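Local coordinates for ABC transporter, substrate binding protein (Mannopine) (Agrobacterium fabrum, PDB 5L9S) that serves as the periplasmic binding protein of an ABC transporter, probably capturing the opine mannopine for uptake, at residues 141-153 / 310-322. Numbering follows the deposited sequence.
Sequences SFPNFDDPWRVLA and INANMGMLVQRWN
Trp321 packs its indole over Pro148, whose CB rests on one face, 3.4 Å from Trp321 CE3. Val151 CG1 touches the far end of the six-membered ring at Trp321 CH2 (3.6 Å), crossing the indole at about a right angle. At the other end of the contact Ile310 makes a CH-pi interaction with Trp149: its CD1 sits over the six-membered ring, 3.8 Å from the centroid. Trp149 has CG between its backbone N and carbonyl carbon (chi1 77°), which brings the ring against helix 307-325, while CG of Arg150 lies on its opposite face. Along the helix between Ile310 and Trp321, Leu317 CD2 meets Leu152 CD1 at 3.8 Å.

One hydrogen bond joins the segments. Trp321 NE1 donates to Asn144 OD1 at 3.2 Å and 163°; the oxygen lies near the indole plane and the donor in the carbonyl plane, although amide and ring are turned 42° apart. This bond at the edge and Pro148 on a face help to hold the indole's orientation, and the ring also meets Trp324.

Asp147 OD1 accepts from Trp149 N (2.9 Å), capping helix 149-158. Asp146 turns to Arg190 in a salt bridge.

The contact lays C-terminal helix 307-325 across the strand-loop-helix unit 140-158, within one lobe of a two-lobed periplasmic-binding-protein fold.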
loop_
_atom_site.group_PDB
_atom_site.type_symbol
_atom_site.label_atom_id
_atom_site.label_comp_id
_atom_site.label_asym_id
_atom_site.label_seq_id
_atom_site.Cartn_x
_atom_site.Cartn_y
_atom_site.Cartn_z
ATOM N N SER A 141 -17.394 -9.801 3.614
ATOM C CA SER A 141 -16.526 -9.169 4.604
ATOM C C SER A 141 -15.837 -7.964 4.000
ATOM O O SER A 141 -15.343 -8.030 2.870
ATOM C CB SER A 141 -15.501 -10.161 5.144
ATOM O OG SER A 141 -14.584 -9.518 6.014
ATOM N N PHE A 142 -15.844 -6.845 4.732
ATOM C CA PHE A 142 -15.166 -5.624 4.299
ATOM C C PHE A 142 -14.425 -5.079 5.481
ATOM O O PHE A 142 -14.925 -5.242 6.591
ATOM C CB PHE A 142 -16.169 -4.546 3.856
ATOM C CG PHE A 142 -16.672 -4.610 2.442
ATOM C CD1 PHE A 142 -15.836 -4.300 1.376
ATOM C CD2 PHE A 142 -17.998 -4.927 2.174
ATOM C CE1 PHE A 142 -16.307 -4.348 0.060
ATOM C CE2 PHE A 142 -18.469 -4.976 0.860
ATOM C CZ PHE A 142 -17.622 -4.677 -0.189
ATOM N N PRO A 143 -13.296 -4.348 5.297
ATOM C CA PRO A 143 -12.659 -3.716 6.465
ATOM C C PRO A 143 -13.521 -2.601 7.038
ATOM O O PRO A 143 -14.299 -1.946 6.337
ATOM C CB PRO A 143 -11.358 -3.150 5.923
ATOM C CG PRO A 143 -11.552 -3.015 4.470
ATOM C CD PRO A 143 -12.565 -4.040 4.047
ATOM N N ASN A 144 -13.413 -2.434 8.330
ATOM C CA ASN A 144 -14.080 -1.375 9.051
ATOM C C ASN A 144 -13.053 -0.636 9.886
ATOM O O ASN A 144 -12.976 -0.770 11.115
ATOM C CB ASN A 144 -15.294 -1.858 9.853
ATOM C CG ASN A 144 -15.884 -0.797 10.758
ATOM O OD1 ASN A 144 -16.088 0.365 10.360
ATOM N ND2 ASN A 144 -16.086 -1.161 12.015
ATOM N N PHE A 145 -12.191 0.064 9.171
ATOM C CA PHE A 145 -11.226 0.977 9.740
ATOM C C PHE A 145 -11.677 2.344 9.231
ATOM O O PHE A 145 -12.515 2.403 8.312
ATOM C CB PHE A 145 -9.752 0.621 9.445
ATOM C CG PHE A 145 -9.383 -0.045 8.138
ATOM C CD1 PHE A 145 -9.708 0.549 6.919
ATOM C CD2 PHE A 145 -8.593 -1.197 8.125
ATOM C CE1 PHE A 145 -9.296 -0.029 5.717
ATOM C CE2 PHE A 145 -8.183 -1.769 6.925
ATOM C CZ PHE A 145 -8.527 -1.174 5.731
ATOM N N ASP A 146 -11.229 3.416 9.904
ATOM C CA ASP A 146 -11.659 4.801 9.730
ATOM C C ASP A 146 -11.755 5.322 8.279
ATOM O O ASP A 146 -12.707 6.061 8.008
ATOM C CB ASP A 146 -10.822 5.744 10.594
ATOM C CG ASP A 146 -11.184 5.638 12.069
ATOM O OD1 ASP A 146 -12.385 5.815 12.408
ATOM O OD2 ASP A 146 -10.275 5.387 12.885
ATOM N N ASP A 147 -10.857 4.949 7.347
ATOM C CA ASP A 147 -11.078 5.448 5.982
ATOM C C ASP A 147 -11.750 4.393 5.106
ATOM O O ASP A 147 -11.189 3.317 4.893
ATOM C CB ASP A 147 -9.826 6.056 5.306
ATOM C CG ASP A 147 -10.108 7.010 4.135
ATOM O OD1 ASP A 147 -10.981 6.688 3.294
ATOM O OD2 ASP A 147 -9.395 8.031 4.012
ATOM N N PRO A 148 -12.949 4.722 4.567
ATOM C CA PRO A 148 -13.679 3.757 3.729
ATOM C C PRO A 148 -13.441 3.847 2.206
ATOM O O PRO A 148 -14.160 3.190 1.443
ATOM C CB PRO A 148 -15.122 4.155 4.023
ATOM C CG PRO A 148 -15.064 5.652 4.127
ATOM C CD PRO A 148 -13.752 5.953 4.777
ATOM N N TRP A 149 -12.519 4.703 1.749
ATOM C CA TRP A 149 -12.375 4.973 0.321
ATOM C C TRP A 149 -12.302 3.713 -0.568
ATOM O O TRP A 149 -12.895 3.727 -1.659
ATOM C CB TRP A 149 -11.221 5.949 0.026
ATOM C CG TRP A 149 -9.828 5.390 0.091
ATOM C CD1 TRP A 149 -8.963 5.435 1.155
ATOM C CD2 TRP A 149 -9.116 4.744 -0.980
ATOM N NE1 TRP A 149 -7.769 4.843 0.818
ATOM C CE2 TRP A 149 -7.834 4.413 -0.489
ATOM C CE3 TRP A 149 -9.448 4.391 -2.307
ATOM C CZ2 TRP A 149 -6.867 3.807 -1.295
ATOM C CZ3 TRP A 149 -8.491 3.777 -3.095
ATOM C CH2 TRP A 149 -7.209 3.527 -2.602
ATOM N N ARG A 150 -11.600 2.632 -0.107
ATOM C CA ARG A 150 -11.474 1.378 -0.855
ATOM C C ARG A 150 -12.781 0.590 -0.862
ATOM O O ARG A 150 -13.035 -0.157 -1.789
ATOM C CB ARG A 150 -10.375 0.505 -0.265
ATOM C CG ARG A 150 -8.955 0.878 -0.631
ATOM C CD ARG A 150 -8.162 -0.201 0.020
ATOM N NE ARG A 150 -6.959 0.239 0.726
ATOM C CZ ARG A 150 -6.938 0.892 1.877
ATOM N NH1 ARG A 150 -8.071 1.302 2.439
ATOM N NH2 ARG A 150 -5.787 1.204 2.442
ATOM N N VAL A 151 -13.574 0.695 0.200
ATOM C CA VAL A 151 -14.876 0.025 0.290
ATOM C C VAL A 151 -15.849 0.732 -0.691
ATOM O O VAL A 151 -16.574 0.063 -1.432
ATOM C CB VAL A 151 -15.409 -0.019 1.751
ATOM C CG1 VAL A 151 -16.854 -0.479 1.816
ATOM C CG2 VAL A 151 -14.543 -0.927 2.608
ATOM N N LEU A 152 -15.820 2.080 -0.706
ATOM C CA LEU A 152 -16.604 2.951 -1.579
ATOM C C LEU A 152 -16.226 2.776 -3.045
ATOM O O LEU A 152 -17.110 2.606 -3.883
ATOM C CB LEU A 152 -16.436 4.424 -1.136
ATOM C CG LEU A 152 -16.997 4.793 0.267
ATOM C CD1 LEU A 152 -16.751 6.249 0.581
ATOM C CD2 LEU A 152 -18.484 4.516 0.365
ATOM N N ALA A 153 -14.907 2.771 -3.349
ATOM C CA ALA A 153 -14.378 2.513 -4.694
ATOM C C ALA A 153 -14.724 1.080 -5.185
ATOM O O ALA A 153 -15.019 0.930 -6.370
ATOM C CB ALA A 153 -12.875 2.759 -4.732
ATOM N N ILE A 310 -8.388 11.854 -1.983
ATOM C CA ILE A 310 -8.580 11.191 -0.684
ATOM C C ILE A 310 -8.305 12.156 0.496
ATOM O O ILE A 310 -9.124 12.220 1.421
ATOM C CB ILE A 310 -7.784 9.853 -0.576
ATOM C CG1 ILE A 310 -8.270 8.842 -1.648
ATOM C CG2 ILE A 310 -7.899 9.249 0.846
ATOM C CD1 ILE A 310 -7.277 7.824 -2.031
ATOM N N ASN A 311 -7.188 12.929 0.435
ATOM C CA ASN A 311 -6.804 13.883 1.484
ATOM C C ASN A 311 -7.771 15.035 1.608
ATOM O O ASN A 311 -8.107 15.435 2.724
ATOM C CB ASN A 311 -5.389 14.398 1.295
ATOM C CG ASN A 311 -4.346 13.414 1.722
ATOM O OD1 ASN A 311 -4.162 13.116 2.926
ATOM N ND2 ASN A 311 -3.644 12.889 0.730
ATOM N N ALA A 312 -8.225 15.564 0.471
ATOM C CA ALA A 312 -9.189 16.660 0.443
ATOM C C ALA A 312 -10.569 16.250 0.958
ATOM O O ALA A 312 -11.242 17.077 1.595
ATOM C CB ALA A 312 -9.313 17.220 -0.966
ATOM N N ASN A 313 -10.994 14.990 0.692
ATOM C CA ASN A 313 -12.325 14.532 1.093
ATOM C C ASN A 313 -12.329 13.605 2.321
ATOM O O ASN A 313 -13.387 13.098 2.692
ATOM C CB ASN A 313 -13.049 13.906 -0.093
ATOM C CG ASN A 313 -13.289 14.878 -1.216
ATOM O OD1 ASN A 313 -14.284 15.604 -1.236
ATOM N ND2 ASN A 313 -12.371 14.939 -2.168
ATOM N N MET A 314 -11.186 13.476 2.995
ATOM C CA MET A 314 -10.970 12.642 4.184
ATOM C C MET A 314 -11.975 12.846 5.342
ATOM O O MET A 314 -12.555 11.859 5.804
ATOM C CB MET A 314 -9.537 12.820 4.699
ATOM C CG MET A 314 -8.758 11.546 4.731
ATOM S SD MET A 314 -9.508 10.453 5.938
ATOM C CE MET A 314 -8.024 9.585 6.539
ATOM N N GLY A 315 -12.126 14.091 5.812
ATOM C CA GLY A 315 -13.027 14.443 6.908
ATOM C C GLY A 315 -14.459 14.037 6.640
ATOM O O GLY A 315 -15.067 13.316 7.438
ATOM N N MET A 316 -14.975 14.459 5.469
ATOM C CA MET A 316 -16.312 14.150 4.963
ATOM C C MET A 316 -16.552 12.635 4.963
ATOM O O MET A 316 -17.591 12.201 5.461
ATOM C CB MET A 316 -16.492 14.736 3.539
ATOM C CG MET A 316 -17.906 14.652 2.996
ATOM S SD MET A 316 -18.158 13.219 1.907
ATOM C CE MET A 316 -19.713 13.694 1.094
ATOM N N LEU A 317 -15.578 11.845 4.435
ATOM C CA LEU A 317 -15.645 10.388 4.316
ATOM C C LEU A 317 -15.797 9.667 5.650
ATOM O O LEU A 317 -16.721 8.863 5.794
ATOM C CB LEU A 317 -14.442 9.823 3.533
ATOM C CG LEU A 317 -14.323 10.126 2.037
ATOM C CD1 LEU A 317 -13.118 9.393 1.445
ATOM C CD2 LEU A 317 -15.588 9.765 1.290
ATOM N N VAL A 318 -14.905 9.972 6.626
ATOM C CA VAL A 318 -14.905 9.421 7.993
ATOM C C VAL A 318 -16.251 9.739 8.692
ATOM O O VAL A 318 -16.861 8.837 9.280
ATOM C CB VAL A 318 -13.669 9.915 8.797
ATOM C CG1 VAL A 318 -13.767 9.537 10.274
ATOM C CG2 VAL A 318 -12.372 9.381 8.192
ATOM N N GLN A 319 -16.730 11.004 8.566
ATOM C CA GLN A 319 -18.005 11.454 9.113
ATOM C C GLN A 319 -19.140 10.599 8.527
ATOM O O GLN A 319 -19.840 9.909 9.270
ATOM C CB GLN A 319 -18.242 12.935 8.763
ATOM C CG GLN A 319 -17.717 13.958 9.761
ATOM C CD GLN A 319 -18.250 15.356 9.489
ATOM O OE1 GLN A 319 -18.785 15.656 8.409
ATOM N NE2 GLN A 319 -18.136 16.244 10.479
ATOM N N ARG A 320 -19.273 10.616 7.187
ATOM C CA ARG A 320 -20.279 9.886 6.434
ATOM C C ARG A 320 -20.278 8.390 6.689
ATOM O O ARG A 320 -21.351 7.803 6.717
ATOM C CB ARG A 320 -20.148 10.191 4.942
ATOM C CG ARG A 320 -21.082 11.290 4.498
ATOM C CD ARG A 320 -22.075 10.754 3.502
ATOM N NE ARG A 320 -21.879 11.407 2.218
ATOM C CZ ARG A 320 -22.555 11.126 1.115
ATOM N NH1 ARG A 320 -22.299 11.782 -0.009
ATOM N NH2 ARG A 320 -23.487 10.178 1.121
ATOM N N TRP A 321 -19.104 7.774 6.877
ATOM C CA TRP A 321 -18.985 6.330 7.130
ATOM C C TRP A 321 -19.446 5.947 8.540
ATOM O O TRP A 321 -20.263 5.032 8.674
ATOM C CB TRP A 321 -17.553 5.832 6.857
ATOM C CG TRP A 321 -17.355 4.359 7.077
ATOM C CD1 TRP A 321 -16.774 3.763 8.158
ATOM C CD2 TRP A 321 -17.732 3.296 6.188
ATOM N NE1 TRP A 321 -16.752 2.397 7.994
ATOM C CE2 TRP A 321 -17.352 2.079 6.802
ATOM C CE3 TRP A 321 -18.329 3.253 4.918
ATOM C CZ2 TRP A 321 -17.585 0.832 6.206
ATOM C CZ3 TRP A 321 -18.516 2.018 4.315
ATOM C CH2 TRP A 321 -18.161 0.827 4.963
ATOM N N ASN A 322 -18.920 6.643 9.585
ATOM C CA ASN A 322 -19.250 6.384 10.989
ATOM C C ASN A 322 -20.733 6.510 11.245
ATOM O O ASN A 322 -21.289 5.727 12.024
ATOM C CB ASN A 322 -18.438 7.284 11.928
ATOM C CG ASN A 322 -17.028 6.788 12.248
ATOM O OD1 ASN A 322 -16.498 5.796 11.681
ATOM N ND2 ASN A 322 -16.386 7.493 13.179
#